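PDB 6IA5: phage-like element PBSX protein XepA from Bacillus subtilis, which is of unknown function, assembles as a pentamer and does not seem to be involved in host cell lysis. Local coordinates for residues E7-K12 with G17-Y22; A97-A102 with T107-V112; E210-K215 with G269-K274; Q224-R229 with K254-I259. All coordinates share one frame; numbering follows the deposited sequence. Where two conformers were deposited one is given.

Contact 1 of 4, residues E7-K12 with G17-Y22; sequences EFPLDK and GAVKPY
F8 and P9 press their side chains against the backbone of G17 to V19. The tight spot is the proline: its CG comes within 3.1 Å of V19 O, a buried carbonyl oxygen that has no hydrogen-bond partner in the model. The CD of P9 lies 3.5 Å from G17 O. Beside it, the F8 ring meets the A18 methyl, with F8 CE1 3.7 Å from A18 CB. That ring swings over because its CG stands anti to the carbonyl carbon (chi1 -65°). One backbone bond ties the two segments, G17 N to P9 O at 3.3 Å.

Beyond the P9 ring and the V19 carbonyl the contact thins out quickly. P9 CG and V19 CG2, the closest approach of those two side chains to each other, are 4.3 Å apart, so the side chains do little more than brush. Other copies of the protein cover much of the rest: Y4 of the second subunit packs on P9, and F29 of the third meets the F8 ring edge-to-face. A18 is the centre of an inverse gamma turn, closed by a weak V19 N to G17 O bond, which leads the N-terminal arm into strand 20-22 at the interface of the pentamer.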
loop_
_atom_site.group_PDB
_atom_site.type_symbol
_atom_site.label_atom_id
_atom_site.label_comp_id
_atom_site.label_asym_id
_atom_site.label_seq_id
_atom_site.Cartn_x
_atom_site.Cartn_y
_atom_site.Cartn_z
ATOM N N GLU E 7 -31.296 11.147 -31.777
ATOM C CA GLU E 7 -32.468 11.957 -31.501
ATOM C C GLU E 7 -32.724 12.035 -29.999
ATOM O O GLU E 7 -32.788 11.012 -29.333
ATOM C CB GLU E 7 -33.682 11.338 -32.211
ATOM C CG GLU E 7 -34.890 12.269 -32.272
ATOM C CD GLU E 7 -35.875 11.959 -33.396
ATOM O OE1 GLU E 7 -35.554 11.091 -34.250
ATOM O OE2 GLU E 7 -36.947 12.588 -33.414
ATOM N N PHE E 8 -32.898 13.254 -29.483
ATOM C CA PHE E 8 -33.170 13.399 -28.065
ATOM C C PHE E 8 -34.545 12.824 -27.738
ATOM O O PHE E 8 -35.507 13.109 -28.437
ATOM C CB PHE E 8 -33.064 14.861 -27.645
ATOM C CG PHE E 8 -31.673 15.434 -27.777
ATOM C CD1 PHE E 8 -30.540 14.692 -27.427
ATOM C CD2 PHE E 8 -31.506 16.742 -28.190
ATOM C CE1 PHE E 8 -29.275 15.249 -27.530
ATOM C CE2 PHE E 8 -30.235 17.296 -28.304
ATOM C CZ PHE E 8 -29.119 16.542 -27.987
ATOM N N PRO E 9 -34.689 12.006 -26.673
ATOM C CA PRO E 9 -36.019 11.553 -26.245
ATOM C C PRO E 9 -36.801 12.740 -25.681
ATOM O O PRO E 9 -36.216 13.782 -25.358
ATOM C CB PRO E 9 -35.718 10.536 -25.123
ATOM C CG PRO E 9 -34.360 11.013 -24.593
ATOM C CD PRO E 9 -33.595 11.499 -25.813
ATOM N N LEU E 10 -38.124 12.576 -25.573
ATOM C CA LEU E 10 -39.003 13.606 -25.031
ATOM C C LEU E 10 -39.519 13.091 -23.693
ATOM O O LEU E 10 -39.745 11.895 -23.563
ATOM C CB LEU E 10 -40.190 13.812 -25.993
ATOM C CG LEU E 10 -39.876 14.171 -27.447
ATOM C CD1 LEU E 10 -41.167 14.360 -28.238
ATOM C CD2 LEU E 10 -39.039 15.430 -27.547
ATOM N N ASP E 11 -39.714 13.991 -22.723
ATOM C CA ASP E 11 -40.340 13.591 -21.473
ATOM C C ASP E 11 -41.857 13.484 -21.669
ATOM O O ASP E 11 -42.363 13.647 -22.781
ATOM C CB ASP E 11 -39.936 14.515 -20.316
ATOM C CG ASP E 11 -40.735 15.803 -20.219
ATOM O OD1 ASP E 11 -41.372 16.187 -21.236
ATOM O OD2 ASP E 11 -40.706 16.428 -19.126
ATOM N N LYS E 12 -42.572 13.231 -20.565
ATOM C CA LYS E 12 -44.011 13.013 -20.548
ATOM C C LYS E 12 -44.731 14.214 -21.168
ATOM O O LYS E 12 -45.730 14.036 -21.867
ATOM C CB LYS E 12 -44.485 12.802 -19.110
ATOM C CG LYS E 12 -45.733 11.948 -18.956
ATOM C CD LYS E 12 -46.274 11.938 -17.550
ATOM C CE LYS E 12 -45.900 10.658 -16.833
ATOM N NZ LYS E 12 -46.281 10.723 -15.406
ATOM N N GLY E 17 -34.644 16.400 -24.134
ATOM C CA GLY E 17 -33.503 16.545 -23.237
ATOM C C GLY E 17 -32.415 15.551 -23.650
ATOM O O GLY E 17 -32.726 14.498 -24.225
ATOM N N ALA E 18 -31.146 15.895 -23.351
ATOM C CA ALA E 18 -30.051 14.994 -23.663
ATOM C C ALA E 18 -29.893 13.951 -22.554
ATOM O O ALA E 18 -28.862 13.908 -21.886
ATOM C CB ALA E 18 -28.785 15.785 -23.907
ATOM N N VAL E 19 -30.920 13.103 -22.384
ATOM C CA VAL E 19 -31.052 12.219 -21.232
ATOM C C VAL E 19 -31.382 10.822 -21.719
ATOM O O VAL E 19 -31.752 10.640 -22.878
ATOM C CB VAL E 19 -32.102 12.700 -20.201
ATOM C CG1 VAL E 19 -31.758 14.088 -19.654
ATOM C CG2 VAL E 19 -33.529 12.673 -20.769
ATOM N N LYS E 20 -31.231 9.845 -20.809
ATOM C CA LYS E 20 -31.695 8.485 -20.998
ATOM C C LYS E 20 -32.662 8.142 -19.874
ATOM O O LYS E 20 -32.519 8.656 -18.767
ATOM C CB LYS E 20 -30.520 7.507 -20.975
ATOM C CG LYS E 20 -29.527 7.701 -22.113
ATOM C CD LYS E 20 -30.086 7.307 -23.476
ATOM C CE LYS E 20 -29.016 7.368 -24.539
ATOM N NZ LYS E 20 -29.566 7.073 -25.877
ATOM N N PRO E 21 -33.705 7.322 -20.143
ATOM C CA PRO E 21 -34.649 6.906 -19.095
ATOM C C PRO E 21 -34.024 5.738 -18.320
ATOM O O PRO E 21 -33.173 5.021 -18.858
ATOM C CB PRO E 21 -35.845 6.370 -19.914
ATOM C CG PRO E 21 -35.212 5.850 -21.209
ATOM C CD PRO E 21 -34.042 6.781 -21.479
ATOM N N TYR E 22 -34.450 5.543 -17.065
ATOM C CA TYR E 22 -34.016 4.367 -16.315
ATOM C C TYR E 22 -35.027 4.080 -15.215
ATOM O O TYR E 22 -35.963 4.863 -15.019
ATOM C CB TYR E 22 -32.577 4.526 -15.801
ATOM C CG TYR E 22 -32.384 5.493 -14.653
ATOM C CD1 TYR E 22 -32.474 6.872 -14.829
ATOM C CD2 TYR E 22 -32.094 5.031 -13.369
ATOM C CE1 TYR E 22 -32.257 7.764 -13.773
ATOM C CE2 TYR E 22 -31.882 5.901 -12.310
ATOM C CZ TYR E 22 -31.940 7.269 -12.505
ATOM O OH TYR E 22 -31.735 8.100 -11.431
#

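Contact 2 of 4, residues A97-A102 with T107-V112; sequences AAVNVA and TATDWV. With ACT (acetate ion), chain B.
Two edge strands from the two four-stranded antiparallel sheets of this domain face each other here, 94-101 from one sheet and 107-113 from the other. The segments run nearly antiparallel, yet no direct hydrogen bond joins them, and side chains do the work. T107 packs on V101: T107 CB sits 4.0 Å from V101 CG2, while T107 OG1 is 3.8 Å from V101 CG1. T107 holds OG1 beside the backbone N (chi1 -53°), which puts the methyl CG2 anti to N and 3.4 Å from N100 O. That torsion also turns OG1 to the water that bridges the two segments beside the loop joining them. The water donates to T107 OG1 at 2.7 Å and to N100 O, and accepts from A102 N at 2.9 Å; T107 OG1 also bonds V105 O in the connecting loop.

Further along, A97 CB touches V112 CG2 at 4.0 Å. The V99 and T109 side chains cross at about a right angle, CG2 to CG2, a doubtful detail because V99 was modelled in two conformers. T109 OG1 looks elsewhere, giving its proton to D110 O at 2.8 Å and taking a bond from G72 N. Outside the interface lies an acetate, probably from the crystallisation liquor: OXT accepts a hydrogen bond from W111 N at 3.1 Å, and the other oxygen sits at the edge of the indole; N149 of the fifth subunit holds it too. These are two packed four-stranded sheets, as in a beta-sandwich, with this loop crossing from the edge of one sheet to the edge of the other.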
loop_
_atom_site.group_PDB
_atom_site.type_symbol
_atom_site.label_atom_id
_atom_site.label_comp_id
_atom_site.label_asym_id
_atom_site.label_seq_id
_atom_site.Cartn_x
_atom_site.Cartn_y
_atom_site.Cartn_z
ATOM N N ALA E 97 7.437 13.300 -26.384
ATOM C CA ALA E 97 7.176 11.889 -26.629
ATOM C C ALA E 97 7.258 11.625 -28.120
ATOM O O ALA E 97 6.991 12.525 -28.910
ATOM C CB ALA E 97 5.823 11.469 -26.077
ATOM N N ALA E 98 7.581 10.375 -28.460
ATOM C CA ALA E 98 7.684 9.976 -29.858
ATOM C C ALA E 98 7.281 8.511 -29.956
ATOM O O ALA E 98 7.729 7.691 -29.147
ATOM C CB ALA E 98 9.112 10.178 -30.330
ATOM N N VAL E 99 6.408 8.193 -30.922
ATOM C CA VAL E 99 5.969 6.824 -31.101
ATOM C C VAL E 99 6.064 6.474 -32.583
ATOM O O VAL E 99 5.640 7.254 -33.434
ATOM C CB VAL E 99 4.546 6.592 -30.547
ATOM C CG1 VAL E 99 4.496 6.696 -29.031
ATOM C CG2 VAL E 99 3.493 7.485 -31.204
ATOM N N ASN E 100 6.627 5.289 -32.858
ATOM C CA ASN E 100 6.608 4.722 -34.199
ATOM C C ASN E 100 5.201 4.262 -34.545
ATOM O O ASN E 100 4.542 3.630 -33.748
ATOM C CB ASN E 100 7.651 3.618 -34.386
ATOM C CG ASN E 100 9.048 4.190 -34.251
ATOM O OD1 ASN E 100 9.781 3.781 -33.359
ATOM N ND2 ASN E 100 9.401 5.173 -35.079
ATOM N N VAL E 101 4.755 4.593 -35.754
ATOM C CA VAL E 101 3.444 4.188 -36.216
ATOM C C VAL E 101 3.658 3.187 -37.357
ATOM O O VAL E 101 4.136 3.577 -38.425
ATOM C CB VAL E 101 2.646 5.424 -36.660
ATOM C CG1 VAL E 101 1.291 5.060 -37.242
ATOM C CG2 VAL E 101 2.506 6.431 -35.531
ATOM N N ALA E 102 3.322 1.907 -37.115
ATOM C CA ALA E 102 3.425 0.866 -38.129
ATOM C C ALA E 102 2.305 1.024 -39.152
ATOM O O ALA E 102 1.268 1.617 -38.850
ATOM C CB ALA E 102 3.420 -0.496 -37.496
ATOM N N THR E 107 -2.167 3.429 -33.641
ATOM C CA THR E 107 -1.111 3.642 -32.665
ATOM C C THR E 107 -1.466 4.835 -31.779
ATOM O O THR E 107 -1.754 5.922 -32.288
ATOM C CB THR E 107 0.216 3.902 -33.401
ATOM O OG1 THR E 107 0.410 2.817 -34.313
ATOM C CG2 THR E 107 1.398 4.001 -32.457
ATOM N N ALA E 108 -1.405 4.620 -30.459
ATOM C CA ALA E 108 -1.740 5.638 -29.469
ATOM C C ALA E 108 -0.477 6.045 -28.710
ATOM O O ALA E 108 0.377 5.204 -28.452
ATOM C CB ALA E 108 -2.772 5.065 -28.509
ATOM N N THR E 109 -0.367 7.324 -28.341
ATOM C CA THR E 109 0.620 7.735 -27.347
ATOM C C THR E 109 0.075 7.412 -25.955
ATOM O O THR E 109 -1.065 6.993 -25.822
ATOM C CB THR E 109 0.914 9.237 -27.474
ATOM O OG1 THR E 109 -0.211 9.971 -26.966
ATOM C CG2 THR E 109 1.166 9.657 -28.914
ATOM N N ASP E 110 0.879 7.624 -24.916
ATOM C CA ASP E 110 0.355 7.733 -23.566
ATOM C C ASP E 110 -0.265 9.113 -23.366
ATOM O O ASP E 110 -0.067 10.004 -24.189
ATOM C CB ASP E 110 1.497 7.580 -22.563
ATOM C CG ASP E 110 2.037 6.163 -22.490
ATOM O OD1 ASP E 110 1.375 5.249 -23.009
ATOM O OD2 ASP E 110 3.101 5.983 -21.890
ATOM N N TRP E 111 -0.987 9.297 -22.249
ATOM C CA TRP E 111 -1.274 10.640 -21.785
ATOM C C TRP E 111 0.053 11.310 -21.454
ATOM O O TRP E 111 0.841 10.754 -20.683
ATOM C CB TRP E 111 -2.201 10.615 -20.548
ATOM C CG TRP E 111 -3.624 10.351 -20.920
ATOM C CD1 TRP E 111 -4.316 9.177 -20.778
ATOM C CD2 TRP E 111 -4.511 11.288 -21.565
ATOM N NE1 TRP E 111 -5.594 9.330 -21.278
ATOM C CE2 TRP E 111 -5.743 10.619 -21.757
ATOM C CE3 TRP E 111 -4.376 12.612 -22.025
ATOM C CZ2 TRP E 111 -6.834 11.243 -22.372
ATOM C CZ3 TRP E 111 -5.466 13.234 -22.616
ATOM C CH2 TRP E 111 -6.680 12.558 -22.789
ATOM N N VAL E 112 0.284 12.484 -22.049
ATOM C CA VAL E 112 1.463 13.273 -21.760
ATOM C C VAL E 112 1.024 14.486 -20.949
ATOM O O VAL E 112 0.170 15.249 -21.402
ATOM C CB VAL E 112 2.153 13.695 -23.072
ATOM C CG1 VAL E 112 3.221 14.769 -22.845
ATOM C CG2 VAL E 112 2.715 12.489 -23.813
HETATM C C ACT B . -2.197 6.013 -20.856
HETATM O O ACT B . -3.068 5.677 -20.028
HETATM O OXT ACT B . -1.247 6.763 -20.529
HETATM C CH3 ACT B . -2.375 5.450 -22.219
HETATM O O HOH W 1 2.528 1.113 -34.389
#

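Contact 3 of 4, residues E210-K215 with G269-K274; sequences EMSEVK and GTLSVK
L271 reaches across to S212 and V214 mainly with one methyl, CD2. Its CG stands anti to the backbone N (chi1 -164°), and chi2 of 73° turns CD1 back while extending CD2 away from the chain. CD2 therefore meets V214 CG2 at 3.8 Å and S212 OG at 3.7 Å, with CD1 a little farther from the hydroxyl at 4.0 Å. S212 carries OG between its own nitrogen and carbonyl carbon, which lays both CB and OG against the leucine. V214 and V273 share one conformation, CG1 anti to the nitrogen, so each offers CG2; these two methyls are 4.4 Å apart, a looser touch than the leucine makes.

The strands 211-215 and 271-274 run 24° apart with axes 9.8 Å from each other, the spacing of facing layers rather than of hydrogen-bonded neighbours. Each pairs with other strands, 211-219 with 258-267 and 271-278 with 200-207, and a classic beta bulge at E210 and M211 opposite T267 marks the start of the first. V205 packs on L271 and V203 on V273. No hydrogen bond crosses this buried interface, so apolar packing carries the contact, with the serine adding van der Waals contact rather than a polar link.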
loop_
_atom_site.group_PDB
_atom_site.type_symbol
_atom_site.label_atom_id
_atom_site.label_comp_id
_atom_site.label_asym_id
_atom_site.label_seq_id
_atom_site.Cartn_x
_atom_site.Cartn_y
_atom_site.Cartn_z
ATOM N N GLU E 210 52.787 4.908 24.007
ATOM C CA GLU E 210 53.739 3.829 24.248
ATOM C C GLU E 210 53.199 2.875 25.306
ATOM O O GLU E 210 53.583 1.708 25.365
ATOM C CB GLU E 210 55.104 4.378 24.677
ATOM C CG GLU E 210 55.928 4.858 23.492
ATOM C CD GLU E 210 56.924 5.965 23.789
ATOM O OE1 GLU E 210 57.116 6.284 24.991
ATOM O OE2 GLU E 210 57.498 6.504 22.811
ATOM N N MET E 211 52.361 3.411 26.191
ATOM C CA MET E 211 51.719 2.647 27.247
ATOM C C MET E 211 50.293 3.178 27.351
ATOM O O MET E 211 50.086 4.386 27.270
ATOM C CB MET E 211 52.475 2.886 28.562
ATOM C CG MET E 211 51.680 2.664 29.801
ATOM S SD MET E 211 52.010 1.013 30.375
ATOM C CE MET E 211 50.374 0.586 30.982
ATOM N N SER E 212 49.328 2.263 27.451
ATOM C CA SER E 212 47.930 2.623 27.625
ATOM C C SER E 212 47.169 1.416 28.163
ATOM O O SER E 212 47.562 0.265 27.941
ATOM C CB SER E 212 47.289 3.155 26.369
ATOM O OG SER E 212 47.409 2.214 25.314
ATOM N N GLU E 213 46.107 1.704 28.915
ATOM C CA GLU E 213 45.180 0.670 29.334
ATOM C C GLU E 213 43.751 1.137 29.056
ATOM O O GLU E 213 43.345 2.218 29.492
ATOM C CB GLU E 213 45.383 0.321 30.806
ATOM C CG GLU E 213 44.417 -0.774 31.260
ATOM C CD GLU E 213 44.784 -1.442 32.576
ATOM O OE1 GLU E 213 45.183 -0.690 33.483
ATOM O OE2 GLU E 213 44.694 -2.708 32.688
ATOM N N VAL E 214 43.003 0.292 28.331
ATOM C CA VAL E 214 41.596 0.540 28.058
ATOM C C VAL E 214 40.771 -0.501 28.803
ATOM O O VAL E 214 41.050 -1.689 28.706
ATOM C CB VAL E 214 41.296 0.507 26.553
ATOM C CG1 VAL E 214 39.821 0.793 26.263
ATOM C CG2 VAL E 214 42.207 1.455 25.789
ATOM N N LYS E 215 39.746 -0.032 29.526
ATOM C CA LYS E 215 38.849 -0.901 30.261
ATOM C C LYS E 215 37.480 -0.833 29.602
ATOM O O LYS E 215 37.024 0.255 29.257
ATOM C CB LYS E 215 38.784 -0.461 31.724
ATOM C CG LYS E 215 38.094 -1.425 32.680
ATOM C CD LYS E 215 38.379 -1.108 34.139
ATOM C CE LYS E 215 38.146 -2.256 35.111
ATOM N NZ LYS E 215 37.048 -3.161 34.697
ATOM N N GLY E 269 52.407 9.459 24.157
ATOM C CA GLY E 269 51.694 9.535 22.892
ATOM C C GLY E 269 50.186 9.615 23.107
ATOM O O GLY E 269 49.724 9.863 24.216
ATOM N N THR E 270 49.430 9.409 22.029
ATOM C CA THR E 270 47.984 9.527 22.102
ATOM C C THR E 270 47.334 8.209 21.656
ATOM O O THR E 270 47.994 7.317 21.101
ATOM C CB THR E 270 47.500 10.733 21.290
ATOM O OG1 THR E 270 47.918 10.452 19.958
ATOM C CG2 THR E 270 48.079 12.055 21.754
ATOM N N LEU E 271 46.027 8.105 21.903
ATOM C CA LEU E 271 45.284 6.888 21.600
ATOM C C LEU E 271 43.896 7.257 21.091
ATOM O O LEU E 271 43.236 8.113 21.667
ATOM C CB LEU E 271 45.216 6.006 22.854
ATOM C CG LEU E 271 44.824 4.543 22.618
ATOM C CD1 LEU E 271 45.975 3.773 21.979
ATOM C CD2 LEU E 271 44.421 3.865 23.918
ATOM N N SER E 272 43.498 6.626 19.991
ATOM C CA SER E 272 42.131 6.703 19.507
ATOM C C SER E 272 41.426 5.376 19.793
ATOM O O SER E 272 42.039 4.312 19.731
ATOM C CB SER E 272 42.101 7.015 18.033
ATOM O OG SER E 272 42.637 8.310 17.777
ATOM N N VAL E 273 40.135 5.461 20.115
ATOM C CA VAL E 273 39.285 4.303 20.338
ATOM C C VAL E 273 37.968 4.559 19.619
ATOM O O VAL E 273 37.213 5.452 19.995
ATOM C CB VAL E 273 39.063 4.021 21.837
ATOM C CG1 VAL E 273 38.242 2.743 22.010
ATOM C CG2 VAL E 273 40.377 3.913 22.614
ATOM N N LYS E 274 37.726 3.783 18.564
ATOM C CA LYS E 274 36.565 4.009 17.722
ATOM C C LYS E 274 35.988 2.659 17.336
ATOM O O LYS E 274 36.735 1.686 17.226
ATOM C CB LYS E 274 36.969 4.749 16.443
ATOM C CG LYS E 274 37.596 6.108 16.698
ATOM C CD LYS E 274 37.729 6.946 15.457
ATOM C CE LYS E 274 38.445 8.252 15.745
ATOM N NZ LYS E 274 38.696 8.970 14.472
#

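Contact 4 of 4, residues Q224-R229 with K254-I259; sequences QKLPIR and KGFKEI
The one aromatic ring in this contact, F256, is met at its outer end. L226 CD1 lies at the ring edge, close to its plane and 4.4 Å from CE1. I228 CG2 comes in obliquely on CZ at 3.3 Å, a very close approach, and sits equally far, 3.9 Å, from F256 CE1 and CE2, so it is centred on the ring's far end. L202 of the third subunit also packs on F256.

I228 works with both its branches. Its CG1 occupies the place between backbone N and carbonyl carbon (chi1 61°), leaving CG2 to meet the phenylalanine, while an extended chi2 carries CD1 on to I259 CD1 at 4.0 Å. I259 gets there by a bend: its CB starts out away from the other segment, and chi2 of -59° folds the terminal methyl back. I228 and F256 run alongside each other, pointing opposite ways, whereas the two isoleucines meet at a slant.

Both segments pair with strand 211-219: L226 and I228 bond to G218 and F216, and K257 and E258 both face K219, a classic beta bulge. On the outside the third subunit holds on by polar means, K257 with its D177 and P227 O with its T233. Across the contact itself there is no hydrogen bond or charge pair, so shape and hydrophobic burial hold these four side chains together, most tightly where the isoleucine methyl meets CZ.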
loop_
_atom_site.group_PDB
_atom_site.type_symbol
_atom_site.label_atom_id
_atom_site.label_comp_id
_atom_site.label_asym_id
_atom_site.label_seq_id
_atom_site.Cartn_x
_atom_site.Cartn_y
_atom_site.Cartn_z
ATOM N N GLN E 224 25.296 2.674 36.702
ATOM C CA GLN E 224 26.634 2.284 37.123
ATOM C C GLN E 224 27.339 1.521 35.997
ATOM O O GLN E 224 26.724 0.741 35.275
ATOM C CB GLN E 224 26.577 1.403 38.367
ATOM C CG GLN E 224 26.044 2.137 39.600
ATOM C CD GLN E 224 26.940 3.282 40.010
ATOM O OE1 GLN E 224 28.099 3.086 40.359
ATOM N NE2 GLN E 224 26.421 4.498 39.948
ATOM N N LYS E 225 28.649 1.749 35.872
ATOM C CA LYS E 225 29.490 1.050 34.920
ATOM C C LYS E 225 29.645 -0.402 35.361
ATOM O O LYS E 225 29.892 -0.686 36.534
ATOM C CB LYS E 225 30.849 1.747 34.784
ATOM C CG LYS E 225 30.790 3.092 34.067
ATOM C CD LYS E 225 32.137 3.594 33.597
ATOM C CE LYS E 225 33.207 3.668 34.669
ATOM N NZ LYS E 225 32.820 4.588 35.752
ATOM N N LEU E 226 29.476 -1.310 34.390
ATOM C CA LEU E 226 29.613 -2.746 34.578
ATOM C C LEU E 226 30.688 -3.250 33.618
ATOM O O LEU E 226 30.670 -2.898 32.435
ATOM C CB LEU E 226 28.274 -3.411 34.241
ATOM C CG LEU E 226 27.119 -3.022 35.161
ATOM C CD1 LEU E 226 25.789 -3.059 34.413
ATOM C CD2 LEU E 226 27.092 -3.938 36.375
ATOM N N PRO E 227 31.624 -4.100 34.085
ATOM C CA PRO E 227 32.679 -4.617 33.209
ATOM C C PRO E 227 32.064 -5.566 32.187
ATOM O O PRO E 227 31.199 -6.367 32.520
ATOM C CB PRO E 227 33.629 -5.381 34.145
ATOM C CG PRO E 227 33.148 -5.063 35.561
ATOM C CD PRO E 227 31.700 -4.632 35.453
ATOM N N ILE E 228 32.522 -5.460 30.937
ATOM C CA ILE E 228 32.106 -6.370 29.873
ATOM C C ILE E 228 33.350 -6.976 29.230
ATOM O O ILE E 228 34.447 -6.435 29.366
ATOM C CB ILE E 228 31.223 -5.630 28.847
ATOM C CG1 ILE E 228 31.992 -4.481 28.180
ATOM C CG2 ILE E 228 29.970 -5.118 29.552
ATOM C CD1 ILE E 228 31.267 -3.806 27.059
ATOM N N ARG E 229 33.158 -8.106 28.539
ATOM C CA ARG E 229 34.253 -8.852 27.941
ATOM C C ARG E 229 34.150 -8.730 26.425
ATOM O O ARG E 229 33.054 -8.794 25.862
ATOM C CB ARG E 229 34.222 -10.317 28.396
ATOM C CG ARG E 229 32.977 -11.082 27.957
ATOM C CD ARG E 229 32.880 -12.483 28.514
ATOM N NE ARG E 229 31.901 -13.220 27.746
ATOM C CZ ARG E 229 30.606 -13.196 28.002
ATOM N NH1 ARG E 229 30.131 -12.314 28.864
ATOM N NH2 ARG E 229 29.797 -14.046 27.403
ATOM N N LYS E 254 23.872 -6.550 23.250
ATOM C CA LYS E 254 22.432 -6.681 23.418
ATOM C C LYS E 254 22.059 -6.490 24.886
ATOM O O LYS E 254 22.583 -7.165 25.766
ATOM C CB LYS E 254 21.930 -8.062 22.982
ATOM C CG LYS E 254 21.638 -8.236 21.500
ATOM C CD LYS E 254 20.888 -9.527 21.176
ATOM C CE LYS E 254 21.430 -10.785 21.832
ATOM N NZ LYS E 254 22.854 -11.057 21.518
ATOM N N GLY E 255 21.136 -5.554 25.146
ATOM C CA GLY E 255 20.627 -5.399 26.496
ATOM C C GLY E 255 21.280 -4.246 27.262
ATOM O O GLY E 255 20.744 -3.818 28.284
ATOM N N PHE E 256 22.437 -3.751 26.792
ATOM C CA PHE E 256 23.059 -2.603 27.444
ATOM C C PHE E 256 22.438 -1.304 26.929
ATOM O O PHE E 256 21.939 -1.263 25.811
ATOM C CB PHE E 256 24.580 -2.584 27.220
ATOM C CG PHE E 256 25.331 -3.570 28.073
ATOM C CD1 PHE E 256 25.605 -3.295 29.407
ATOM C CD2 PHE E 256 25.717 -4.799 27.557
ATOM C CE1 PHE E 256 26.280 -4.212 30.198
ATOM C CE2 PHE E 256 26.358 -5.730 28.364
ATOM C CZ PHE E 256 26.657 -5.431 29.677
ATOM N N LYS E 257 22.538 -0.243 27.732
ATOM C CA LYS E 257 22.079 1.073 27.324
ATOM C C LYS E 257 23.238 1.853 26.705
ATOM O O LYS E 257 23.055 2.551 25.714
ATOM C CB LYS E 257 21.494 1.829 28.528
ATOM C CG LYS E 257 20.241 1.234 29.153
ATOM C CD LYS E 257 18.955 1.744 28.517
ATOM C CE LYS E 257 17.776 1.879 29.458
ATOM N NZ LYS E 257 17.849 0.854 30.520
ATOM N N GLU E 258 24.434 1.732 27.291
ATOM C CA GLU E 258 25.587 2.460 26.786
ATOM C C GLU E 258 26.843 1.606 26.907
ATOM O O GLU E 258 26.924 0.740 27.783
ATOM C CB GLU E 258 25.842 3.725 27.607
ATOM C CG GLU E 258 24.678 4.689 27.581
ATOM C CD GLU E 258 24.932 5.954 28.373
ATOM O OE1 GLU E 258 24.907 5.896 29.617
ATOM O OE2 GLU E 258 25.185 6.980 27.738
ATOM N N ILE E 259 27.830 1.923 26.064
ATOM C CA ILE E 259 29.131 1.264 26.114
ATOM C C ILE E 259 30.197 2.341 26.271
ATOM O O ILE E 259 30.181 3.355 25.570
ATOM C CB ILE E 259 29.368 0.396 24.852
ATOM C CG1 ILE E 259 28.296 -0.687 24.665
ATOM C CG2 ILE E 259 30.785 -0.177 24.850
ATOM C CD1 ILE E 259 28.181 -1.671 25.809
#

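How the contacts relate
The four contacts split between the two ends of a long chain. Contacts 1 and 2 lie toward one end, centres 38 Å apart, and contacts 3 and 4 lie on the other side of the chain's centre, 93 and 83 Å from contact 1 between centres. Only contacts 3 and 4 touch: their centres are 20 Å apart, K215 NZ is 4.1 Å from P227 CB, and contact 4 is nested within the loop that contact 3 closes, both using strands of one curled sheet. Contacts 1 and 4, though far apart, both meet the third subunit. No active site is known; the acetate belongs to contact 2, and a glycerol lies about 4 Å from the F8 side chain of contact 1.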